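Local coordinates for bifunctional GH43-CE protein (Bacteroides eggerthii, PDB 6MLY) that probably removes sugar units from xylan with a family 43 glycoside hydrolase domain and carries a carbohydrate esterase domain on the same chain, at residues D29-M33 with R275-L279; K67-Y71 with L330-W334; L309-A315 with Q372-G376; R488-F492 with F505-I510. One frame throughout, in Å; residues are numbered along the deposited sequence.

Contact 1: residues D29-M33 with R275-L279; sequences DAPDM and RIPYL. With EDO (1,2-ethanediol), chain F.
P31 lies over one face of the R275 guanidinium, its CB 3.5 Å above the plane and displaced toward the rim. At the edge, in the plane, sits O1 of an ethanediol, probably from the crystallisation liquor; R275 NH1 donates to EDO O1 at 2.8 Å, as does R275 NH2. The bend at chi3 (-84°) carries the guanidinium round to this position. EDO O1 lies 2.7 Å from D32 OD2 and close to OD1 too, and EDO O2 donates to D32 OD2, which makes the diol a bridge between acid and arginine. Their direct link is weaker: carboxylate and guanidinium planes are 83° apart, and the long salt bridge of D32 OD1 with R275 NH1, 3.9 Å, is one of charges alone. The D32 side chain is about 6 Å from that of D143, predicted to tune the proton donor, consistent with a place in the active site.

The D29 carboxylate supplies an acceptor to the strand, OD1 taking R275 N on its anti side at 2.9 Å, while A30 N donates to R275 O. Small A30 and flexible M33 fit against P277, M33 SD lying 3.7 Å from P277 CB.

The 29-33 loop, leading into strand 34-38, joins strand 275-282, an outer strand of its sheet; A30 and M33 also touch M44 of strand 41-45, and R275 and D32 touch F267 of strand 262-269.

Contact 2: residues K67-Y71 with L330-W334; sequences KLVNY and LVWQW
L68 and Y71 of strand 66-71 meet L330 at the seam between two domains: the family 43 catalytic domain, a beta-propeller in this family, and the concanavalin A-like beta-sandwich.

The apolar part centres on L330, whose branched chain fills the angle between L68 and Y71. L330 CB lies 3.9 Å from L68 CB, and L330 CD2 comes in the ring plane to the edge of Y71, 3.8 Å from Y71 CD1, the two chains lying alongside and pointing opposite ways. The other methyl, L330 CD1, rests against the backbone carbonyls of L68 and V69. L68 CD1 reaches on to V331 CA, so leucine on each side supplies branches enough to touch two neighbours.

The polar part belongs to Y71, a residue that offers a flank for the leucine and a hydroxyl for the backbone. With CG anti to the carbonyl carbon (chi1 -74°), the ring projects across the seam and Y71 OH donates to L330 O at 2.8 Å, with the hydroxyl tilted 26° from the carbonyl plane.

The Q333 side chain crosses the ring obliquely, its amide plane 83° from it, with Q333 NE2 at the ring edge, 2.6 Å from Y71 OH.

Contact 3: residues L309-A315 with Q372-G376; sequences LIPGIVA and QRTIG
Q372 reaches across to A315 with its CB-to-CD part stretched out (chi2 -163°). Its CB lies 4.1 Å from V314 CG1, and CD comes up against the A315 backbone, where the amide splits its work. OE1 accepts from A315 N at 2.9 Å, with the N-H in the carbonyl plane and on a lone pair. NE2 donates to A315 O at 2.7 Å, and that oxygen lies close to the amide plane. Glutamine suits the place because one flat group offers an acceptor and a donor, matching the N-H and C=O of a single residue. A leucine here would probably leave A315 N and A315 O without these two partners and the 309-315 loop less firmly tied at this end.

The loop lies between strands 275-282 and 333-335, and Q372 and R373 are at the end of the weakly bonded strand about 370-373 of the concanavalin A-like beta-sandwich. Between the two segments branched apolar side chains interlock. V314 points CG1 at the backbone of R373 and CG2 at I375 CG2, 3.5 Å away, while L309 CD1 slides along I375 CB at 4.2 Å. I313 CG2 touches the aliphatic R373 CD at 3.7 Å; the long arginine, extended from CG to NE, continues past it to donate from NE to the backbone oxygen of D29. Within the loop, L309 O accepts from both I313 N and V314 N.

Contact 4: residues R488-F492 with F505-I510; sequences RFALF and FDYFKI
F489 and F508 meet across the interior of the beta-sandwich, their side chains crossing at about a right angle. The rings are oblique, planes 57° apart and centroids 6.0 Å apart, and the closest pair of side-chain atoms is F489 CB and F508 CE1, 3.9 Å. F508 reaches this position with CG anti to its N (chi1 170°). Further out on the F489 ring, CE2 meets I510 CD1, 3.5 Å away; isoleucine extends CG1 and CD1 far enough to touch the ring obliquely.

L491 fits between F505 and F508 by dividing its branches. Its CD2 leans on F508 CD1 at 3.8 Å, whereas its CB lies over one face of the F505 ring, 3.9 Å from F505 CE1, and L491 CD1 packs near F505 CD1. The L491 and F505 side chains overlap head to tail. At the edge of that ring, in its plane, F492 O approaches F505 CZ at 3.6 Å. Replacing F505 with an alanine would probably leave L491 CB and CD1 without the flat surface they rest on and open a gap between the sheets beside F492 O. Large apolar residues suit this interior, where the facing strands meet mainly through side chains.

The strand axes are 10.0 Å apart, as expected of opposed sheets, and run nearly antiparallel (171°): strand 488-491 lies between 370-373 and 395-401 in one, strand 502-511 between 352-355 and 378-386 in the other. F489 also touches L400 of strand 395-401, F505 touches L354 of strand 352-355, and W332 meets F508 edge-to-face.

The four contacts form a path from the catalytic domain into the beta-sandwich. Contact 1 lies within the catalytic domain, contact 2 joins the sandwich to that domain, contact 3 joins it to the 309-315 loop, and contact 4 joins the two sandwich sheets. Centres of contacts 2 and 3 are about 10 Å apart, those of 3 and 4 about 12 Å, and those of 1 and 4 about 24 Å. Strands 333-335, 370-373 and 488-491 are successive neighbours in one sheet, linking contacts 2, 3 and 4. Along the chain contact 1 closes before 3, and 3 before 4, while contact 2 alternates with both 1 and 3. Together they hold the catalytic domain and the sandwich as one body.

Contact 1: residues D29-M33 with R275-L279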
loop_
_atom_site.group_PDB
_atom_site.type_symbol
_atom_site.label_atom_id
_atom_site.label_comp_id
_atom_site.label_asym_id
_atom_site.label_seq_id
_atom_site.Cartn_x
_atom_site.Cartn_y
_atom_site.Cartn_z
ATOM N N ASP A 29 9.527 9.294 -7.148
ATOM C CA ASP A 29 9.599 8.876 -8.536
ATOM C C ASP A 29 9.938 10.093 -9.409
ATOM O O ASP A 29 9.053 10.851 -9.810
ATOM C CB ASP A 29 8.291 8.189 -8.936
ATOM C CG ASP A 29 8.308 7.489 -10.282
ATOM O OD1 ASP A 29 9.269 6.738 -10.553
ATOM O OD2 ASP A 29 7.342 7.685 -11.042
ATOM N N ALA A 30 11.240 10.272 -9.666
ATOM C CA ALA A 30 11.772 11.292 -10.566
ATOM C C ALA A 30 12.748 10.627 -11.531
ATOM O O ALA A 30 13.955 10.835 -11.441
ATOM C CB ALA A 30 12.436 12.392 -9.773
ATOM N N PRO A 31 12.252 9.782 -12.463
ATOM C CA PRO A 31 13.116 9.039 -13.381
ATOM C C PRO A 31 13.605 9.845 -14.595
ATOM O O PRO A 31 12.983 10.839 -14.967
ATOM C CB PRO A 31 12.202 7.899 -13.856
ATOM C CG PRO A 31 10.813 8.503 -13.824
ATOM C CD PRO A 31 10.825 9.467 -12.654
ATOM N N ASP A 32 14.708 9.377 -15.191
ATOM C CA ASP A 32 15.285 9.915 -16.423
ATOM C C ASP A 32 15.586 11.405 -16.238
ATOM O O ASP A 32 14.998 12.261 -16.905
ATOM C CB ASP A 32 14.364 9.680 -17.620
ATOM C CG ASP A 32 14.024 8.221 -17.861
ATOM O OD1 ASP A 32 14.437 7.368 -17.041
ATOM O OD2 ASP A 32 13.338 7.947 -18.865
ATOM N N MET A 33 16.504 11.687 -15.310
ATOM C CA MET A 33 16.928 13.037 -15.012
ATOM C C MET A 33 17.848 13.536 -16.133
ATOM O O MET A 33 18.676 12.793 -16.660
ATOM C CB MET A 33 17.685 13.098 -13.683
ATOM C CG MET A 33 16.795 12.932 -12.472
ATOM S SD MET A 33 17.718 13.015 -10.915
ATOM C CE MET A 33 18.616 11.465 -10.974
ATOM N N ARG A 275 11.155 5.126 -9.022
ATOM C CA ARG A 275 12.559 5.218 -9.470
ATOM C C ARG A 275 13.149 6.546 -8.970
ATOM O O ARG A 275 12.784 7.616 -9.454
ATOM C CB ARG A 275 12.615 5.058 -10.994
ATOM C CG ARG A 275 11.884 3.825 -11.509
ATOM C CD ARG A 275 12.171 3.497 -12.965
ATOM N NE ARG A 275 11.332 4.242 -13.898
ATOM C CZ ARG A 275 11.657 4.513 -15.161
ATOM N NH1 ARG A 275 12.806 4.092 -15.660
ATOM N NH2 ARG A 275 10.834 5.215 -15.920
ATOM N N ILE A 276 14.059 6.454 -7.990
ATOM C CA ILE A 276 14.355 7.553 -7.058
ATOM C C ILE A 276 15.765 8.086 -7.317
ATOM O O ILE A 276 16.719 7.316 -7.380
ATOM C CB ILE A 276 14.147 7.103 -5.589
ATOM C CG1 ILE A 276 14.992 5.886 -5.207
ATOM C CG2 ILE A 276 12.677 6.837 -5.294
ATOM C CD1 ILE A 276 15.154 5.712 -3.719
ATOM N N PRO A 277 15.932 9.415 -7.520
ATOM C CA PRO A 277 17.249 10.036 -7.682
ATOM C C PRO A 277 18.327 9.718 -6.631
ATOM O O PRO A 277 18.035 9.658 -5.426
ATOM C CB PRO A 277 16.912 11.530 -7.600
ATOM C CG PRO A 277 15.549 11.619 -8.232
ATOM C CD PRO A 277 14.841 10.384 -7.718
ATOM N N TYR A 278 19.562 9.540 -7.130
ATOM C CA TYR A 278 20.778 9.280 -6.356
ATOM C C TYR A 278 21.891 10.223 -6.837
ATOM O O TYR A 278 22.066 10.420 -8.042
ATOM C CB TYR A 278 21.245 7.831 -6.536
ATOM C CG TYR A 278 20.637 6.819 -5.596
ATOM C CD1 TYR A 278 19.268 6.615 -5.547
ATOM C CD2 TYR A 278 21.434 6.033 -4.775
ATOM C CE1 TYR A 278 18.706 5.678 -4.695
ATOM C CE2 TYR A 278 20.888 5.092 -3.915
ATOM C CZ TYR A 278 19.516 4.914 -3.873
ATOM O OH TYR A 278 18.963 3.990 -3.035
ATOM N N LEU A 279 22.641 10.792 -5.886
ATOM C CA LEU A 279 23.834 11.580 -6.164
ATOM C C LEU A 279 25.059 10.859 -5.587
ATOM O O LEU A 279 25.072 10.506 -4.408
ATOM C CB LEU A 279 23.667 12.975 -5.551
ATOM C CG LEU A 279 22.736 13.923 -6.306
ATOM C CD1 LEU A 279 22.583 15.244 -5.567
ATOM C CD2 LEU A 279 23.240 14.169 -7.720
HETATM C C1 EDO F . 12.617 4.511 -19.185
HETATM O O1 EDO F . 12.788 5.447 -18.114
HETATM C C2 EDO F . 11.619 5.091 -20.176
HETATM O O2 EDO F . 12.103 6.358 -20.642
#

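Contact 2: residues K67-Y71 with L330-W334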
loop_
_atom_site.group_PDB
_atom_site.type_symbol
_atom_site.label_atom_id
_atom_site.label_comp_id
_atom_site.label_asym_id
_atom_site.label_seq_id
_atom_site.Cartn_x
_atom_site.Cartn_y
_atom_site.Cartn_z
ATOM N N LYS A 67 12.564 21.649 -5.995
ATOM C CA LYS A 67 11.168 22.072 -6.105
ATOM C C LYS A 67 10.788 22.213 -7.584
ATOM O O LYS A 67 11.624 22.564 -8.416
ATOM C CB LYS A 67 10.914 23.363 -5.316
ATOM C CG LYS A 67 11.336 24.662 -5.985
ATOM C CD LYS A 67 10.840 25.892 -5.262
ATOM C CE LYS A 67 11.194 27.168 -5.996
ATOM N NZ LYS A 67 10.435 28.330 -5.475
ATOM N N LEU A 68 9.516 21.935 -7.882
ATOM C CA LEU A 68 8.944 22.068 -9.219
ATOM C C LEU A 68 8.706 23.552 -9.522
ATOM O O LEU A 68 8.178 24.288 -8.677
ATOM C CB LEU A 68 7.634 21.276 -9.287
ATOM C CG LEU A 68 7.791 19.757 -9.246
ATOM C CD1 LEU A 68 6.524 19.081 -8.727
ATOM C CD2 LEU A 68 8.169 19.222 -10.619
ATOM N N VAL A 69 9.086 23.975 -10.735
ATOM C CA VAL A 69 8.992 25.379 -11.133
ATOM C C VAL A 69 8.155 25.540 -12.410
ATOM O O VAL A 69 7.510 26.582 -12.578
ATOM C CB VAL A 69 10.392 26.003 -11.280
ATOM C CG1 VAL A 69 11.109 26.047 -9.940
ATOM C CG2 VAL A 69 11.246 25.290 -12.322
ATOM N N ASN A 70 8.162 24.532 -13.295
ATOM C CA ASN A 70 7.503 24.636 -14.600
ATOM C C ASN A 70 7.372 23.241 -15.229
ATOM O O ASN A 70 8.037 22.284 -14.803
ATOM C CB ASN A 70 8.272 25.600 -15.519
ATOM C CG ASN A 70 7.470 26.151 -16.684
ATOM O OD1 ASN A 70 6.334 25.749 -16.928
ATOM N ND2 ASN A 70 8.062 27.084 -17.411
ATOM N N TYR A 71 6.491 23.158 -16.238
ATOM C CA TYR A 71 6.337 22.008 -17.121
ATOM C C TYR A 71 6.540 22.455 -18.577
ATOM O O TYR A 71 6.269 23.607 -18.924
ATOM C CB TYR A 71 4.958 21.374 -16.938
ATOM C CG TYR A 71 4.790 20.592 -15.660
ATOM C CD1 TYR A 71 4.457 21.217 -14.469
ATOM C CD2 TYR A 71 4.964 19.218 -15.639
ATOM C CE1 TYR A 71 4.305 20.499 -13.293
ATOM C CE2 TYR A 71 4.804 18.485 -14.475
ATOM C CZ TYR A 71 4.474 19.124 -13.294
ATOM O OH TYR A 71 4.325 18.397 -12.146
ATOM N N LEU A 330 2.027 23.127 -8.983
ATOM C CA LEU A 330 2.774 22.317 -9.945
ATOM C C LEU A 330 2.826 20.854 -9.479
ATOM O O LEU A 330 2.914 19.940 -10.304
ATOM C CB LEU A 330 4.177 22.910 -10.116
ATOM C CG LEU A 330 4.215 24.308 -10.732
ATOM C CD1 LEU A 330 5.497 25.029 -10.351
ATOM C CD2 LEU A 330 4.058 24.243 -12.245
ATOM N N VAL A 331 2.750 20.648 -8.157
ATOM C CA VAL A 331 2.788 19.306 -7.544
ATOM C C VAL A 331 1.696 18.412 -8.154
ATOM O O VAL A 331 1.833 17.180 -8.132
ATOM C CB VAL A 331 2.653 19.365 -6.010
ATOM C CG1 VAL A 331 3.809 20.108 -5.354
ATOM C CG2 VAL A 331 1.322 19.960 -5.581
ATOM N N TRP A 332 0.633 19.035 -8.684
ATOM C CA TRP A 332 -0.499 18.339 -9.299
ATOM C C TRP A 332 -0.203 18.007 -10.765
ATOM O O TRP A 332 0.309 18.849 -11.512
ATOM C CB TRP A 332 -1.776 19.178 -9.194
ATOM C CG TRP A 332 -2.338 19.308 -7.809
ATOM C CD1 TRP A 332 -2.422 20.447 -7.065
ATOM C CD2 TRP A 332 -2.925 18.267 -7.011
ATOM N NE1 TRP A 332 -3.015 20.190 -5.862
ATOM C CE2 TRP A 332 -3.337 18.862 -5.800
ATOM C CE3 TRP A 332 -3.140 16.897 -7.194
ATOM C CZ2 TRP A 332 -3.950 18.131 -4.782
ATOM C CZ3 TRP A 332 -3.752 16.174 -6.190
ATOM C CH2 TRP A 332 -4.145 16.786 -5.000
ATOM N N GLN A 333 -0.542 16.768 -11.152
ATOM C CA GLN A 333 -0.593 16.315 -12.545
ATOM C C GLN A 333 -1.784 15.352 -12.688
ATOM O O GLN A 333 -1.963 14.462 -11.859
ATOM C CB GLN A 333 0.707 15.614 -12.975
ATOM C CG GLN A 333 1.998 16.252 -12.464
ATOM C CD GLN A 333 3.238 15.563 -12.990
ATOM O OE1 GLN A 333 3.180 14.798 -13.948
ATOM N NE2 GLN A 333 4.381 15.832 -12.375
ATOM N N TRP A 334 -2.579 15.530 -13.751
ATOM C CA TRP A 334 -3.696 14.643 -14.079
ATOM C C TRP A 334 -3.172 13.329 -14.671
ATOM O O TRP A 334 -2.049 13.254 -15.147
ATOM C CB TRP A 334 -4.664 15.310 -15.064
ATOM C CG TRP A 334 -5.190 16.642 -14.630
ATOM C CD1 TRP A 334 -4.658 17.867 -14.912
ATOM C CD2 TRP A 334 -6.382 16.894 -13.868
ATOM N NE1 TRP A 334 -5.427 18.859 -14.366
ATOM C CE2 TRP A 334 -6.491 18.293 -13.721
ATOM C CE3 TRP A 334 -7.364 16.080 -13.296
ATOM C CZ2 TRP A 334 -7.538 18.889 -13.023
ATOM C CZ3 TRP A 334 -8.399 16.671 -12.608
ATOM C CH2 TRP A 334 -8.483 18.057 -12.474
#

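Contact 3: residues L309-A315 with Q372-G376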
loop_
_atom_site.group_PDB
_atom_site.type_symbol
_atom_site.label_atom_id
_atom_site.label_comp_id
_atom_site.label_asym_id
_atom_site.label_seq_id
_atom_site.Cartn_x
_atom_site.Cartn_y
_atom_site.Cartn_z
ATOM N N LEU A 309 10.471 16.572 1.033
ATOM C CA LEU A 309 9.860 16.774 -0.278
ATOM C C LEU A 309 8.575 17.600 -0.150
ATOM O O LEU A 309 7.817 17.694 -1.116
ATOM C CB LEU A 309 9.566 15.414 -0.918
ATOM C CG LEU A 309 10.718 14.412 -0.876
ATOM C CD1 LEU A 309 10.579 13.475 0.322
ATOM C CD2 LEU A 309 10.792 13.615 -2.170
ATOM N N ILE A 310 8.353 18.209 1.021
ATOM C CA ILE A 310 7.194 19.055 1.253
ATOM C C ILE A 310 7.696 20.470 1.532
ATOM O O ILE A 310 8.458 20.662 2.477
ATOM C CB ILE A 310 6.321 18.504 2.401
ATOM C CG1 ILE A 310 5.932 17.042 2.161
ATOM C CG2 ILE A 310 5.097 19.384 2.626
ATOM C CD1 ILE A 310 5.187 16.394 3.312
ATOM N N PRO A 311 7.269 21.452 0.718
ATOM C CA PRO A 311 6.258 21.302 -0.321
ATOM C C PRO A 311 6.783 21.298 -1.772
ATOM O O PRO A 311 6.046 21.663 -2.687
ATOM C CB PRO A 311 5.373 22.532 -0.062
ATOM C CG PRO A 311 6.359 23.616 0.302
ATOM C CD PRO A 311 7.526 22.885 0.935
ATOM N N GLY A 312 8.024 20.837 -1.979
ATOM C CA GLY A 312 8.741 20.979 -3.264
ATOM C C GLY A 312 8.190 20.077 -4.363
ATOM O O GLY A 312 7.923 20.539 -5.478
ATOM N N ILE A 313 8.027 18.787 -4.035
ATOM C CA ILE A 313 7.637 17.731 -4.987
ATOM C C ILE A 313 6.186 17.294 -4.733
ATOM O O ILE A 313 5.492 16.868 -5.662
ATOM C CB ILE A 313 8.598 16.530 -4.882
ATOM C CG1 ILE A 313 10.064 16.956 -4.745
ATOM C CG2 ILE A 313 8.390 15.571 -6.047
ATOM C CD1 ILE A 313 10.631 17.627 -5.965
ATOM N N VAL A 314 5.763 17.344 -3.463
ATOM C CA VAL A 314 4.375 17.065 -3.026
ATOM C C VAL A 314 3.994 18.106 -1.970
ATOM O O VAL A 314 4.796 18.410 -1.094
ATOM C CB VAL A 314 4.215 15.640 -2.465
ATOM C CG1 VAL A 314 4.379 14.579 -3.539
ATOM C CG2 VAL A 314 5.164 15.371 -1.309
ATOM N N ALA A 315 2.777 18.647 -2.070
ATOM C CA ALA A 315 2.286 19.626 -1.106
ATOM C C ALA A 315 0.792 19.404 -0.841
ATOM O O ALA A 315 0.078 18.876 -1.698
ATOM C CB ALA A 315 2.559 21.016 -1.615
ATOM N N GLN A 372 -0.667 13.456 -7.067
ATOM C CA GLN A 372 0.688 13.809 -6.662
ATOM C C GLN A 372 1.482 12.509 -6.484
ATOM O O GLN A 372 0.909 11.425 -6.506
ATOM C CB GLN A 372 0.691 14.614 -5.362
ATOM C CG GLN A 372 -0.089 15.917 -5.443
ATOM C CD GLN A 372 0.243 16.871 -4.319
ATOM O OE1 GLN A 372 1.295 16.787 -3.689
ATOM N NE2 GLN A 372 -0.650 17.814 -4.076
ATOM N N ARG A 373 2.802 12.623 -6.312
ATOM C CA ARG A 373 3.679 11.462 -6.121
ATOM C C ARG A 373 3.470 10.912 -4.700
ATOM O O ARG A 373 2.983 11.621 -3.820
ATOM C CB ARG A 373 5.145 11.848 -6.375
ATOM C CG ARG A 373 5.461 12.240 -7.813
ATOM C CD ARG A 373 6.884 12.751 -7.988
ATOM N NE ARG A 373 7.218 13.083 -9.372
ATOM C CZ ARG A 373 6.967 14.251 -9.962
ATOM N NH1 ARG A 373 6.570 15.289 -9.248
ATOM N NH2 ARG A 373 7.100 14.376 -11.270
ATOM N N THR A 374 3.803 9.635 -4.496
ATOM C CA THR A 374 4.036 9.107 -3.162
ATOM C C THR A 374 5.499 9.362 -2.807
ATOM O O THR A 374 6.334 9.490 -3.697
ATOM C CB THR A 374 3.696 7.615 -3.066
ATOM O OG1 THR A 374 4.400 6.914 -4.089
ATOM C CG2 THR A 374 2.211 7.344 -3.186
ATOM N N ILE A 375 5.799 9.447 -1.511
ATOM C CA ILE A 375 7.141 9.772 -1.060
ATOM C C ILE A 375 7.600 8.717 -0.052
ATOM O O ILE A 375 6.778 8.115 0.629
ATOM C CB ILE A 375 7.189 11.199 -0.480
ATOM C CG1 ILE A 375 6.388 11.333 0.817
ATOM C CG2 ILE A 375 6.731 12.206 -1.524
ATOM C CD1 ILE A 375 6.459 12.710 1.439
ATOM N N GLY A 376 8.920 8.514 0.023
ATOM C CA GLY A 376 9.539 7.595 0.976
ATOM C C GLY A 376 10.258 8.341 2.099
ATOM O O GLY A 376 10.491 9.546 1.999
#

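Contact 4: residues R488-F492 with F505-I510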
loop_
_atom_site.group_PDB
_atom_site.type_symbol
_atom_site.label_atom_id
_atom_site.label_comp_id
_atom_site.label_asym_id
_atom_site.label_seq_id
_atom_site.Cartn_x
_atom_site.Cartn_y
_atom_site.Cartn_z
ATOM N N ARG A 488 0.871 6.809 -7.216
ATOM C CA ARG A 488 0.461 8.171 -6.945
ATOM C C ARG A 488 -0.810 8.161 -6.082
ATOM O O ARG A 488 -1.654 7.272 -6.207
ATOM C CB ARG A 488 0.237 8.906 -8.269
ATOM C CG ARG A 488 1.511 9.235 -9.034
ATOM C CD ARG A 488 1.219 10.024 -10.301
ATOM N NE ARG A 488 2.407 10.649 -10.877
ATOM C CZ ARG A 488 2.776 11.915 -10.686
ATOM N NH1 ARG A 488 2.001 12.746 -10.009
ATOM N NH2 ARG A 488 3.927 12.347 -11.176
ATOM N N PHE A 489 -0.913 9.155 -5.195
ATOM C CA PHE A 489 -2.176 9.546 -4.601
ATOM C C PHE A 489 -3.073 10.074 -5.724
ATOM O O PHE A 489 -2.583 10.674 -6.672
ATOM C CB PHE A 489 -1.958 10.580 -3.493
ATOM C CG PHE A 489 -1.194 10.053 -2.306
ATOM C CD1 PHE A 489 -1.732 9.063 -1.501
ATOM C CD2 PHE A 489 0.063 10.541 -1.992
ATOM C CE1 PHE A 489 -1.029 8.573 -0.411
ATOM C CE2 PHE A 489 0.766 10.050 -0.902
ATOM C CZ PHE A 489 0.223 9.064 -0.117
ATOM N N ALA A 490 -4.382 9.830 -5.611
ATOM C CA ALA A 490 -5.320 10.096 -6.694
ATOM C C ALA A 490 -6.690 10.491 -6.128
ATOM O O ALA A 490 -7.321 9.694 -5.425
ATOM C CB ALA A 490 -5.419 8.873 -7.573
ATOM N N LEU A 491 -7.127 11.725 -6.427
ATOM C CA LEU A 491 -8.514 12.140 -6.226
ATOM C C LEU A 491 -9.302 11.702 -7.464
ATOM O O LEU A 491 -8.881 11.991 -8.576
ATOM C CB LEU A 491 -8.626 13.659 -6.039
ATOM C CG LEU A 491 -7.697 14.336 -5.028
ATOM C CD1 LEU A 491 -8.443 15.414 -4.255
ATOM C CD2 LEU A 491 -7.063 13.357 -4.059
ATOM N N PHE A 492 -10.433 11.011 -7.265
ATOM C CA PHE A 492 -11.245 10.521 -8.384
ATOM C C PHE A 492 -12.738 10.701 -8.086
ATOM O O PHE A 492 -13.121 10.990 -6.958
ATOM C CB PHE A 492 -10.900 9.063 -8.701
ATOM C CG PHE A 492 -11.272 8.060 -7.638
ATOM C CD1 PHE A 492 -10.388 7.738 -6.620
ATOM C CD2 PHE A 492 -12.499 7.414 -7.672
ATOM C CE1 PHE A 492 -10.729 6.803 -5.655
ATOM C CE2 PHE A 492 -12.840 6.481 -6.704
ATOM C CZ PHE A 492 -11.955 6.179 -5.695
ATOM N N PHE A 505 -14.168 18.351 -2.905
ATOM C CA PHE A 505 -13.028 18.067 -2.032
ATOM C C PHE A 505 -12.593 19.370 -1.354
ATOM O O PHE A 505 -12.235 20.330 -2.046
ATOM C CB PHE A 505 -11.846 17.503 -2.823
ATOM C CG PHE A 505 -12.075 16.163 -3.473
ATOM C CD1 PHE A 505 -11.501 15.013 -2.954
ATOM C CD2 PHE A 505 -12.841 16.053 -4.624
ATOM C CE1 PHE A 505 -11.689 13.786 -3.569
ATOM C CE2 PHE A 505 -13.037 14.822 -5.230
ATOM C CZ PHE A 505 -12.461 13.690 -4.701
ATOM N N ASP A 506 -12.638 19.402 -0.014
ATOM C CA ASP A 506 -12.272 20.606 0.743
ATOM C C ASP A 506 -10.753 20.814 0.665
ATOM O O ASP A 506 -10.292 21.943 0.476
ATOM C CB ASP A 506 -12.744 20.545 2.201
ATOM C CG ASP A 506 -12.571 21.853 2.962
ATOM O OD1 ASP A 506 -12.484 22.919 2.306
ATOM O OD2 ASP A 506 -12.516 21.801 4.207
ATOM N N TYR A 507 -10.000 19.715 0.818
ATOM C CA TYR A 507 -8.545 19.750 0.875
ATOM C C TYR A 507 -7.953 18.390 0.479
ATOM O O TYR A 507 -8.638 17.367 0.465
ATOM C CB TYR A 507 -8.068 20.173 2.272
ATOM C CG TYR A 507 -8.285 19.168 3.376
ATOM C CD1 TYR A 507 -7.397 18.126 3.591
ATOM C CD2 TYR A 507 -9.367 19.275 4.233
ATOM C CE1 TYR A 507 -7.585 17.209 4.614
ATOM C CE2 TYR A 507 -9.572 18.365 5.259
ATOM C CZ TYR A 507 -8.680 17.326 5.453
ATOM O OH TYR A 507 -8.890 16.428 6.463
ATOM N N PHE A 508 -6.665 18.420 0.121
ATOM C CA PHE A 508 -5.791 17.255 0.141
ATOM C C PHE A 508 -4.639 17.570 1.096
ATOM O O PHE A 508 -4.143 18.686 1.117
ATOM C CB PHE A 508 -5.286 16.906 -1.262
ATOM C CG PHE A 508 -4.200 15.858 -1.300
ATOM C CD1 PHE A 508 -4.509 14.514 -1.442
ATOM C CD2 PHE A 508 -2.865 16.214 -1.189
ATOM C CE1 PHE A 508 -3.510 13.551 -1.470
ATOM C CE2 PHE A 508 -1.868 15.252 -1.220
ATOM C CZ PHE A 508 -2.191 13.921 -1.355
ATOM N N LYS A 509 -4.248 16.579 1.899
ATOM C CA LYS A 509 -3.213 16.750 2.902
ATOM C C LYS A 509 -2.244 15.576 2.778
ATOM O O LYS A 509 -2.684 14.438 2.641
ATOM C CB LYS A 509 -3.829 16.829 4.304
ATOM C CG LYS A 509 -3.184 17.843 5.239
ATOM C CD LYS A 509 -2.407 17.225 6.379
ATOM C CE LYS A 509 -3.302 16.704 7.476
ATOM N NZ LYS A 509 -2.521 16.408 8.698
ATOM N N ILE A 510 -0.941 15.879 2.809
ATOM C CA ILE A 510 0.108 14.873 2.703
ATOM C C ILE A 510 1.198 15.182 3.735
ATOM O O ILE A 510 1.580 16.343 3.927
ATOM C CB ILE A 510 0.672 14.792 1.271
ATOM C CG1 ILE A 510 1.594 13.582 1.102
ATOM C CG2 ILE A 510 1.365 16.091 0.875
ATOM C CD1 ILE A 510 1.962 13.283 -0.329
#